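Local structure of uncharacterized protein (Arthrobacter sp., 3BL4) at residues A[82-87]-A[93-98]. The protein is of unknown function but belongs to a family in the STAS clan and assembles as a dimer whose two chains share a beta-sheet. Residues are numbered along the deposited sequence; the frame is centred on the assembly and turned at random. Where two conformers were deposited one is given.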
ATOM      1  N   ILE A  82      15.535  -1.554   1.241  1.00 22.13           N
ATOM      2  CA  ILE A  82      14.778  -2.823   1.285  1.00 21.79           C
ATOM      3  C   ILE A  82      14.604  -3.433  -0.098  1.00 20.96           C
ATOM      4  O   ILE A  82      14.089  -2.788  -0.971  1.00 22.53           O
ATOM      5  CB  ILE A  82      13.392  -2.658   1.924  1.00 21.71           C
ATOM      6  CG1 ILE A  82      13.497  -1.993   3.306  1.00 27.86           C
ATOM      7  CG2 ILE A  82      12.698  -4.007   2.020  1.00 19.36           C
ATOM      8  CD1 ILE A  82      12.177  -1.919   4.064  1.00 19.82           C
ATOM      9  N   ALA A  83      15.078  -4.663  -0.292  1.00 20.31           N
ATOM     10  CA  ALA A  83      14.853  -5.399  -1.527  1.00 18.18           C
ATOM     11  C   ALA A  83      13.777  -6.401  -1.204  1.00 20.76           C
ATOM     12  O   ALA A  83      13.924  -7.173  -0.265  1.00 22.14           O
ATOM     13  CB  ALA A  83      16.117  -6.121  -1.988  1.00 13.87           C
ATOM     14  N   LEU A  84      12.690  -6.395  -1.962  1.00 20.41           N
ATOM     15  CA  LEU A  84      11.637  -7.347  -1.733  1.00 20.22           C
ATOM     16  C   LEU A  84      11.700  -8.354  -2.860  1.00 22.06           C
ATOM     17  O   LEU A  84      11.576  -7.990  -4.021  1.00 23.24           O
ATOM     18  CB  LEU A  84      10.280  -6.645  -1.644  1.00 20.23           C
ATOM     19  CG  LEU A  84      10.265  -5.578  -0.538  1.00 23.12           C
ATOM     20  CD1 LEU A  84      10.609  -4.211  -1.106  1.00 15.71           C
ATOM     21  CD2 LEU A  84       8.960  -5.524   0.221  1.00 17.43           C
ATOM     22  N   LEU A  85      11.919  -9.619  -2.505  1.00 21.71           N
ATOM     23  CA  LEU A  85      12.196 -10.657  -3.482  1.00 20.48           C
ATOM     24  C   LEU A  85      10.999 -11.561  -3.654  1.00 23.52           C
ATOM     25  O   LEU A  85      10.576 -12.214  -2.700  1.00 22.51           O
ATOM     26  CB  LEU A  85      13.386 -11.471  -3.009  1.00 22.13           C
ATOM     27  CG  LEU A  85      13.790 -12.743  -3.772  1.00 28.71           C
ATOM     28  CD1 LEU A  85      14.254 -12.364  -5.169  1.00 18.65           C
ATOM     29  CD2 LEU A  85      14.863 -13.500  -2.986  1.00 17.77           C
ATOM     30  N   GLY A  86      10.463 -11.612  -4.873  1.00 24.45           N
ATOM     31  CA  GLY A  86       9.385 -12.564  -5.207  1.00 26.06           C
ATOM     32  C   GLY A  86       9.779 -13.665  -6.175  1.00 26.01           C
ATOM     33  O   GLY A  86      10.930 -13.786  -6.538  1.00 26.39           O
ATOM     34  N   SER A  87       8.796 -14.460  -6.584  1.00 28.95           N
ATOM     35  CA  SER A  87       8.976 -15.553  -7.557  1.00 32.15           C
ATOM     36  C   SER A  87       8.575 -15.161  -8.978  1.00 32.11           C
ATOM     37  O   SER A  87       9.201 -15.585  -9.951  1.00 31.56           O
ATOM     38  CB  SER A  87       8.141 -16.772  -7.157  1.00 31.45           C
ATOM     39  OG  SER A  87       8.807 -17.511  -6.159  1.00 37.96           O
ATOM     40  N   VAL A  93       2.475  -7.292  -5.714  1.00 23.37           N
ATOM     41  CA  VAL A  93       1.307  -6.899  -4.933  0.50 24.64           C
ATOM     42  C   VAL A  93       1.557  -7.100  -3.434  1.00 24.46           C
ATOM     43  O   VAL A  93       1.053  -6.348  -2.592  1.00 27.20           O
ATOM     44  CB  VAL A  93       0.046  -7.704  -5.373  0.50 25.65           C
ATOM     45  CG1 VAL A  93      -1.163  -7.315  -4.552  0.50 25.62           C
ATOM     46  CG2 VAL A  93      -0.238  -7.483  -6.852  0.50 28.02           C
ATOM     47  N   LEU A  94       2.332  -8.123  -3.100  1.00 25.23           N
ATOM     48  CA  LEU A  94       2.712  -8.379  -1.701  1.00 25.53           C
ATOM     49  C   LEU A  94       3.737  -7.359  -1.210  1.00 24.41           C
ATOM     50  O   LEU A  94       3.697  -6.923  -0.043  1.00 26.00           O
ATOM     51  CB  LEU A  94       3.286  -9.780  -1.549  1.00 24.60           C
ATOM     52  CG  LEU A  94       2.345 -10.935  -1.814  1.00 27.83           C
ATOM     53  CD1 LEU A  94       3.124 -12.232  -1.664  1.00 30.48           C
ATOM     54  CD2 LEU A  94       1.156 -10.890  -0.868  1.00 26.91           C
ATOM     55  N   ALA A  95       4.651  -6.986  -2.099  1.00 25.87           N
ATOM     56  CA  ALA A  95       5.640  -5.956  -1.813  1.00 27.28           C
ATOM     57  C   ALA A  95       4.945  -4.649  -1.500  1.00 27.05           C
ATOM     58  O   ALA A  95       5.223  -4.016  -0.483  1.00 29.77           O
ATOM     59  CB  ALA A  95       6.608  -5.785  -2.991  1.00 26.56           C
ATOM     60  N   ASN A  96       4.018  -4.271  -2.366  1.00 26.24           N
ATOM     61  CA  ASN A  96       3.222  -3.058  -2.172  1.00 25.92           C
ATOM     62  C   ASN A  96       2.386  -3.080  -0.894  1.00 24.28           C
ATOM     63  O   ASN A  96       2.235  -2.053  -0.235  1.00 24.22           O
ATOM     64  CB  ASN A  96       2.316  -2.820  -3.373  1.00 25.60           C
ATOM     65  CG  ASN A  96       3.100  -2.483  -4.633  1.00 29.05           C
ATOM     66  OD1 ASN A  96       4.284  -2.159  -4.564  1.00 30.27           O
ATOM     67  ND2 ASN A  96       2.439  -2.570  -5.788  1.00 23.96           N
ATOM     68  N   PHE A  97       1.853  -4.240  -0.544  1.00 22.01           N
ATOM     69  CA  PHE A  97       1.164  -4.396   0.729  1.00 22.53           C
ATOM     70  C   PHE A  97       2.106  -4.070   1.890  1.00 24.49           C
ATOM     71  O   PHE A  97       1.844  -3.157   2.676  1.00 27.01           O
ATOM     72  CB  PHE A  97       0.638  -5.824   0.866  1.00 24.11           C
ATOM     73  CG  PHE A  97      -0.249  -6.023   2.040  1.00 24.88           C
ATOM     74  CD1 PHE A  97      -1.586  -5.675   1.977  1.00 29.12           C
ATOM     75  CD2 PHE A  97       0.243  -6.571   3.209  1.00 29.46           C
ATOM     76  CE1 PHE A  97      -2.414  -5.857   3.082  1.00 30.44           C
ATOM     77  CE2 PHE A  97      -0.573  -6.749   4.314  1.00 27.45           C
ATOM     78  CZ  PHE A  97      -1.896  -6.390   4.248  1.00 29.56           C
ATOM     79  N   PHE A  98       3.223  -4.789   1.966  1.00 25.15           N
ATOM     80  CA  PHE A  98       4.199  -4.641   3.047  1.00 25.03           C
ATOM     81  C   PHE A  98       4.649  -3.170   3.210  1.00 25.72           C
ATOM     82  O   PHE A  98       4.657  -2.629   4.309  1.00 25.43           O
ATOM     83  CB  PHE A  98       5.409  -5.551   2.744  1.00 25.78           C
ATOM     84  CG  PHE A  98       6.453  -5.595   3.846  1.00 28.23           C
ATOM     85  CD1 PHE A  98       6.346  -6.514   4.875  1.00 14.86           C
ATOM     86  CD2 PHE A  98       7.552  -4.735   3.822  1.00 23.05           C
ATOM     87  CE1 PHE A  98       7.288  -6.547   5.882  1.00 24.63           C
ATOM     88  CE2 PHE A  98       8.487  -4.761   4.817  1.00 21.50           C
ATOM     89  CZ  PHE A  98       8.366  -5.673   5.854  1.00 24.73           C
TER
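Leu84 on strand 79-85 lies against Ala95 on helix 92-102, their CA atoms 6.2 Å apart, the closest CA pair of the two segments; no hydrogen bond links them, and all contacts are between carbon atoms. Leu84 carries the strand's side of it. With CG beside the backbone N (chi1 -57°) and anti to the carbonyl carbon, the side chain reaches out to the helix and sets methyl CD2 in the angle between Ala95 and Phe98, nearly one turn further along the helix. CD2 of Leu84 lies 3.9 Å from CA of Ala95, touching the helix backbone itself, which the small alanine leaves accessible. The Ala95 methyl fits against the root of the leucine as well as its end, its CB being 4.0 Å from CB of Leu84. Phe98 completes the patch: CG is anti to the backbone N (chi1 -175°), which swings the ring back toward the strand, and its CD2 stands 3.9 Å from CD2 of Leu84. The methyl meets this ring at a slant. Two residues earlier, Ile82 also points to the helix, but its CD1 stays 4.7 Å from CE2 of Phe98. All three touching residues are buried. The Phe98 ring also meets Trp26 of the second subunit, and residues 82-85 pair in parallel with a strand of that subunit, so the strand-helix packing adjoins the dimer interface. Ala83, on the sheet's other face, packs on helix 114-121. Through backbone bonds to Lys109 and Phe111, Leu84 joins strand 108-111, parallel to its own. Helix 92-102 thus packs on the sheet as the crossover of a beta-alpha-beta unit, strand 79-85, helix 92-102, strand 108-111, consistent with the alpha/beta architecture of STAS-type domains.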